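Local coordinates for protein putative hydrolase (PDB 4HBS) that is of unknown specificity but is probably a hydrolase, built as a five-bladed beta-propeller and perhaps acting on carbohydrates, at residues 174-178 / 188-192; 222-227 / 238-242; 345-350 / 389-394. One frame throughout, in Å; residues are numbered along the deposited sequence.

Contact 1 (174-178 / 188-192); sequences WGAVD and RFGTC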
# COMPACT_ATOMS: atom_id res chain seq x y z
N TRP A 174 4.59 8.29 7.98
CA TRP A 174 3.67 9.07 7.18
C TRP A 174 4.54 10.00 6.31
O TRP A 174 5.34 10.75 6.85
CB TRP A 174 2.72 9.87 8.10
CG TRP A 174 1.64 9.07 8.75
CD1 TRP A 174 1.55 8.73 10.06
CD2 TRP A 174 0.45 8.56 8.12
NE1 TRP A 174 0.39 8.03 10.30
CE2 TRP A 174 -0.30 7.89 9.11
CE3 TRP A 174 -0.05 8.60 6.81
CZ2 TRP A 174 -1.52 7.25 8.83
CZ3 TRP A 174 -1.27 7.99 6.54
CH2 TRP A 174 -1.97 7.29 7.53
N GLY A 175 4.42 9.89 4.99
CA GLY A 175 5.20 10.68 4.05
C GLY A 175 4.60 12.04 3.79
O GLY A 175 3.45 12.12 3.38
N ALA A 176 5.37 13.13 4.06
CA ALA A 176 4.92 14.52 3.87
C ALA A 176 4.90 14.86 2.40
O ALA A 176 5.92 14.71 1.76
CB ALA A 176 5.84 15.47 4.61
N VAL A 177 3.75 15.31 1.85
CA VAL A 177 3.61 15.60 0.41
C VAL A 177 3.21 17.06 0.18
O VAL A 177 2.26 17.53 0.78
CB VAL A 177 2.57 14.64 -0.18
CG1 VAL A 177 2.41 14.85 -1.68
CG2 VAL A 177 2.96 13.20 0.12
N ASP A 178 3.96 17.77 -0.71
CA ASP A 178 3.72 19.17 -1.08
C ASP A 178 3.03 19.26 -2.45
O ASP A 178 3.62 18.87 -3.46
CB ASP A 178 5.05 19.95 -1.10
CG ASP A 178 4.93 21.45 -1.29
OD1 ASP A 178 3.79 21.94 -1.51
OD2 ASP A 178 5.96 22.15 -1.14
N ARG A 188 7.39 14.73 -2.47
CA ARG A 188 7.77 14.19 -1.15
C ARG A 188 8.79 15.12 -0.55
O ARG A 188 9.76 15.46 -1.23
CB ARG A 188 8.35 12.77 -1.28
CG ARG A 188 8.74 12.09 0.03
CD ARG A 188 7.53 11.77 0.87
NE ARG A 188 7.87 11.06 2.10
CZ ARG A 188 7.98 9.74 2.23
NH1 ARG A 188 7.78 8.93 1.20
NH2 ARG A 188 8.31 9.21 3.41
N PHE A 189 8.58 15.58 0.69
CA PHE A 189 9.51 16.51 1.32
C PHE A 189 9.84 16.19 2.77
O PHE A 189 10.52 16.99 3.40
CB PHE A 189 8.96 17.95 1.22
CG PHE A 189 7.80 18.32 2.11
CD1 PHE A 189 6.49 18.09 1.71
CD2 PHE A 189 8.00 19.04 3.28
CE1 PHE A 189 5.41 18.52 2.50
CE2 PHE A 189 6.93 19.44 4.08
CZ PHE A 189 5.64 19.17 3.68
N GLY A 190 9.45 15.02 3.27
CA GLY A 190 9.74 14.67 4.65
C GLY A 190 8.95 13.48 5.12
O GLY A 190 8.12 12.96 4.37
N THR A 191 9.20 13.05 6.37
CA THR A 191 8.51 11.92 6.99
C THR A 191 8.16 12.23 8.43
O THR A 191 8.86 13.01 9.09
CB THR A 191 9.37 10.64 6.92
OG1 THR A 191 9.70 10.36 5.56
CG2 THR A 191 8.68 9.43 7.55
N CYS A 192 7.08 11.61 8.92
CA CYS A 192 6.65 11.72 10.30
C CYS A 192 6.63 10.35 10.89
O CYS A 192 6.15 9.44 10.22
CB CYS A 192 5.27 12.36 10.37
SG CYS A 192 4.40 12.09 11.93

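Contact 2 (222-227 / 238-242); sequences LGYGDT and LYTTS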
# COMPACT_ATOMS: atom_id res chain seq x y z
N LEU A 222 13.68 11.32 -0.69
CA LEU A 222 13.45 9.91 -0.98
C LEU A 222 12.56 9.32 0.12
O LEU A 222 12.68 9.68 1.29
CB LEU A 222 14.80 9.16 -1.05
CG LEU A 222 15.84 9.70 -2.05
CD1 LEU A 222 17.24 9.27 -1.67
CD2 LEU A 222 15.53 9.25 -3.47
N GLY A 223 11.66 8.42 -0.27
CA GLY A 223 10.71 7.81 0.65
C GLY A 223 11.17 6.51 1.26
O GLY A 223 10.44 5.52 1.16
N TYR A 224 12.37 6.46 1.91
CA TYR A 224 12.85 5.23 2.56
C TYR A 224 11.85 4.82 3.60
O TYR A 224 11.51 5.63 4.47
CB TYR A 224 14.23 5.42 3.20
CG TYR A 224 15.36 5.52 2.21
CD1 TYR A 224 15.85 4.39 1.56
CD2 TYR A 224 16.02 6.73 1.99
CE1 TYR A 224 16.94 4.46 0.70
CE2 TYR A 224 17.11 6.82 1.13
CZ TYR A 224 17.56 5.68 0.47
OH TYR A 224 18.64 5.73 -0.37
N GLY A 225 11.32 3.60 3.47
CA GLY A 225 10.32 3.07 4.39
C GLY A 225 8.90 3.01 3.85
O GLY A 225 8.01 2.55 4.58
N ASP A 226 8.67 3.45 2.58
CA ASP A 226 7.33 3.35 1.96
C ASP A 226 6.87 1.88 2.00
O ASP A 226 5.68 1.61 2.17
CB ASP A 226 7.34 3.89 0.52
CG ASP A 226 7.41 5.40 0.39
OD1 ASP A 226 6.99 6.11 1.33
OD2 ASP A 226 7.89 5.88 -0.66
N THR A 227 7.84 0.95 1.84
CA THR A 227 7.69 -0.48 2.05
C THR A 227 8.81 -0.85 3.03
O THR A 227 9.79 -0.10 3.17
CB THR A 227 7.73 -1.29 0.76
OG1 THR A 227 9.06 -1.32 0.25
CG2 THR A 227 6.75 -0.76 -0.27
N LEU A 238 14.25 -0.66 4.88
CA LEU A 238 13.41 0.43 4.40
C LEU A 238 13.73 0.68 2.93
O LEU A 238 14.88 0.99 2.63
CB LEU A 238 13.70 1.69 5.23
CG LEU A 238 13.86 1.50 6.74
CD1 LEU A 238 14.74 2.57 7.31
CD2 LEU A 238 12.53 1.46 7.41
N TYR A 239 12.76 0.51 2.02
CA TYR A 239 13.01 0.68 0.58
C TYR A 239 12.36 1.93 0.03
O TYR A 239 11.44 2.48 0.63
CB TYR A 239 12.48 -0.53 -0.22
CG TYR A 239 12.98 -1.85 0.27
CD1 TYR A 239 12.39 -2.48 1.36
CD2 TYR A 239 14.12 -2.43 -0.28
CE1 TYR A 239 12.91 -3.66 1.88
CE2 TYR A 239 14.64 -3.61 0.23
CZ TYR A 239 14.03 -4.23 1.31
OH TYR A 239 14.53 -5.39 1.85
N THR A 240 12.81 2.32 -1.16
CA THR A 240 12.26 3.44 -1.91
C THR A 240 12.68 3.33 -3.34
O THR A 240 13.57 2.53 -3.66
CB THR A 240 12.69 4.81 -1.32
OG1 THR A 240 11.78 5.84 -1.79
CG2 THR A 240 14.16 5.17 -1.61
N THR A 241 12.05 4.12 -4.22
CA THR A 241 12.42 4.22 -5.61
C THR A 241 12.55 5.67 -5.97
O THR A 241 11.94 6.53 -5.34
CB THR A 241 11.45 3.50 -6.56
OG1 THR A 241 10.10 3.88 -6.28
CG2 THR A 241 11.60 1.99 -6.51
N SER A 242 13.39 5.93 -6.97
CA SER A 242 13.62 7.25 -7.56
C SER A 242 13.89 7.00 -9.04
O SER A 242 14.88 6.33 -9.34
CB SER A 242 14.79 7.95 -6.87
OG SER A 242 14.88 9.32 -7.24

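Contact 3 (345-350 / 389-394); sequences LDKIGE and PGSADF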
# COMPACT_ATOMS: atom_id res chain seq x y z
N LEU A 345 -12.08 -3.34 -15.73
CA LEU A 345 -12.57 -3.56 -14.36
C LEU A 345 -13.94 -4.22 -14.37
O LEU A 345 -14.75 -3.91 -15.23
CB LEU A 345 -12.68 -2.24 -13.60
CG LEU A 345 -11.44 -1.39 -13.54
CD1 LEU A 345 -11.72 -0.09 -12.85
CD2 LEU A 345 -10.30 -2.13 -12.85
N ASP A 346 -14.21 -5.13 -13.40
CA ASP A 346 -15.52 -5.79 -13.25
C ASP A 346 -16.42 -4.76 -12.57
O ASP A 346 -16.47 -4.65 -11.35
CB ASP A 346 -15.39 -7.11 -12.47
CG ASP A 346 -14.56 -8.19 -13.19
OD1 ASP A 346 -14.32 -8.03 -14.43
OD2 ASP A 346 -14.18 -9.19 -12.53
N LYS A 347 -17.05 -3.94 -13.41
CA LYS A 347 -17.79 -2.75 -13.08
C LYS A 347 -19.08 -2.56 -13.86
O LYS A 347 -19.12 -2.94 -15.03
CB LYS A 347 -16.90 -1.59 -13.56
CG LYS A 347 -16.27 -0.77 -12.52
CD LYS A 347 -15.53 0.42 -13.11
CE LYS A 347 -16.34 1.28 -14.05
NZ LYS A 347 -17.49 1.97 -13.45
N ILE A 348 -20.02 -1.77 -13.32
CA ILE A 348 -21.16 -1.30 -14.09
C ILE A 348 -20.60 -0.14 -14.97
O ILE A 348 -19.69 0.56 -14.54
CB ILE A 348 -22.33 -0.84 -13.16
CG1 ILE A 348 -22.99 -2.04 -12.50
CG2 ILE A 348 -23.36 -0.01 -13.93
CD1 ILE A 348 -23.75 -1.70 -11.24
N GLY A 349 -21.11 0.03 -16.18
CA GLY A 349 -20.66 1.11 -17.06
C GLY A 349 -19.34 0.86 -17.76
O GLY A 349 -19.07 -0.27 -18.19
N GLU A 350 -18.51 1.93 -17.89
CA GLU A 350 -17.24 1.84 -18.61
C GLU A 350 -16.20 1.08 -17.79
O GLU A 350 -15.73 1.59 -16.79
CB GLU A 350 -16.71 3.25 -18.99
CG GLU A 350 -15.47 3.24 -19.88
CD GLU A 350 -15.61 2.43 -21.16
OE1 GLU A 350 -16.44 2.82 -22.02
OE2 GLU A 350 -14.96 1.36 -21.26
N PRO A 389 -23.98 5.35 -13.22
CA PRO A 389 -23.93 3.95 -12.79
C PRO A 389 -22.51 3.38 -12.79
O PRO A 389 -21.77 3.58 -13.76
CB PRO A 389 -24.82 3.24 -13.81
CG PRO A 389 -25.76 4.29 -14.27
CD PRO A 389 -24.96 5.55 -14.31
N GLY A 390 -22.11 2.74 -11.69
CA GLY A 390 -20.78 2.14 -11.57
C GLY A 390 -19.63 3.07 -11.28
O GLY A 390 -18.52 2.59 -11.02
N SER A 391 -19.86 4.40 -11.26
CA SER A 391 -18.84 5.41 -10.97
C SER A 391 -18.10 5.14 -9.69
O SER A 391 -16.91 5.46 -9.59
CB SER A 391 -19.46 6.80 -10.90
OG SER A 391 -20.51 6.84 -9.95
N ALA A 392 -18.77 4.52 -8.71
CA ALA A 392 -18.15 4.17 -7.43
C ALA A 392 -16.90 3.27 -7.58
O ALA A 392 -15.99 3.35 -6.75
CB ALA A 392 -19.16 3.49 -6.52
N ASP A 393 -16.86 2.41 -8.63
CA ASP A 393 -15.86 1.35 -8.76
C ASP A 393 -14.60 1.61 -9.64
O ASP A 393 -13.86 0.66 -9.95
CB ASP A 393 -16.60 0.10 -9.22
CG ASP A 393 -17.56 -0.42 -8.16
OD1 ASP A 393 -17.15 -0.52 -6.98
OD2 ASP A 393 -18.75 -0.62 -8.50
N PHE A 394 -14.26 2.87 -9.91
CA PHE A 394 -13.00 3.16 -10.57
C PHE A 394 -11.93 3.25 -9.51
O PHE A 394 -10.86 2.66 -9.62
CB PHE A 394 -13.06 4.50 -11.34
CG PHE A 394 -13.80 4.43 -12.65
CD1 PHE A 394 -13.30 3.67 -13.71
CD2 PHE A 394 -14.94 5.18 -12.86
CE1 PHE A 394 -13.92 3.68 -14.95
CE2 PHE A 394 -15.60 5.14 -14.09
CZ PHE A 394 -15.09 4.39 -15.13

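Contact 1 (174-178 / 188-192)
W174 and C192 form a hydrogen-bonded pair at one end of an antiparallel hairpin within a propeller blade: W174 N reaches C192 O at 3.0 Å, and C192 N returns to W174 O at 2.8 Å. Toward the turn the pairing changes. A176 faces two residues at once, giving its N to G190 O at 2.8 Å and taking F189 N on its O at 3.0 Å. One extra residue on the second strand makes this a beta bulge, and G175 with T191 and V177 with R188 resume the alternation on either side of it.

The bulge brings R188 onto the same face as T191, three residues on, where a regular strand would set them on opposite faces. Bent at chi2 (68°), the R188 chain folds along its own strand. Its NE meets G190 O at 3.0 Å, nearly straight (169°) and in the guanidinium plane, while NH2 donates to T191 OG1 at 2.8 Å. A176 N and R188 NE approach G190 O from opposite faces of its carbonyl plane. Glycine suits position 175 because the guanidinium lies flat over the backbone there, R188 NE being 3.3 Å from G175 CA, and a CB would collide with it.

The apolar contacts lie on the other face. F189 CG stands between its backbone N and carbonyl carbon (chi1 74°), which swings the ring beneath the first strand; A176 CB sits over its face, 3.8 Å from the ring centroid, and V177 C meets its edge. A176 is small enough to fit there. W174 CB packs on C192 CB before its indole leads off to Y196.

The doubly bonded G190 O and the NH2 bond to T191 thus fix the rotation of the guanidinium, so that NH1 points beyond the hairpin to D226.

Contact 2 (222-227 / 238-242)
A type II beta turn, G223 to D226, ends the loop leading into strand 227-230 and lies against strand 238-242. D226 N closes it on G223 O at 3.1 Å. G225 occupies its third position with phi 106°, where any CB would jam against the preceding carbonyl oxygen. Its N donates to Y239 O at 3.1 Å from above the carbonyl plane, and Y239 N answers with a straight bond (173°) to T227 O at 3.2 Å.

With OG1 anti to the backbone N (chi1 -161°), T240 turns its CG2 over one face of the Y224 ring, 3.8 Å from the centroid, while OG1 lies 3.0 Å from G223 N. Threonine suits the place because its methyl can lie on the ring while the smaller hydroxyl sits beside the turn. L238 O sits at the ring's edge, 3.7 Å from Y224 CD1. With an alanine at Y224, the T240 methyl would probably lose its aromatic floor and a gap would open beside the turn.

Beyond these segments, helix 280-285 receives L222 and Y224, strand 245-251 packs on Y224 and Y239, and T227 and Y239 reach strand 298-303.

Contact 3 (345-350 / 389-394)
K347 lays the end of its side chain over one face of the F394 ring, a cation-pi contact between two loops of the beta-propeller. NZ stands 3.9 Å from the ring centroid, 19° off the normal, and the end of the stem lies over the same face. The chain reaches there by bending twice, at chi3 and chi4, which curls the ammonium back toward the carbonyl of I348. A lysine suits the place because it combines a greasy stem with a charged end: CG slides past D393 CB at 3.4 Å, the two side chains running in opposite directions, while the charge lies over the aromatic face.

Apolar contacts lie beside the lysine. L345 CD1 meets F394 CD1 at 4.2 Å, the side chains crossing at about a right angle, and I348 CG2 touches P389 CB at the more exposed end. G390, with positive phi, turns its chain beneath I348; there I348 O would leave no room for a CB. The D393 carboxylate does not touch the lysine, K347 NZ and D393 OD2 being 5.7 Å apart. It is held instead by salt bridges from OD1 to R396, in the same loop, and to R87, in the loop between strands 82-84 and 88-93.

Two carbonyls grip the ammonium group. I348 O accepts from K347 NZ at 2.8 Å, the nitrogen lying nearly in line with the C=O bond, whereas G390 O takes the same NZ at 2.7 Å from well above its plane, with D393 N bonding to that oxygen from the opposite face.

How the contacts relate
From the N terminus the contacts come in series, none nesting or crossing. Contact 1 closes a nine-residue connection within the hairpin of strands 169-178 and 187-197. The chain leaves that blade through strand 210-218, and contact 2 closes ten residues, setting the loop between blades against strand 236-242. A salt bridge from R188 NH1 to D226 OD1 ties the hairpin of one blade to the loop entering the next; the two contacts' centres are about 12 Å apart. Contact 3, its centre about 32 Å from theirs, spans 38 residues. Strands 356-361 and 399-403 share a sheet with 24-26 and 38-42, consistent with the blade that closes the propeller; contact 3 joins the loop entering it to one within it.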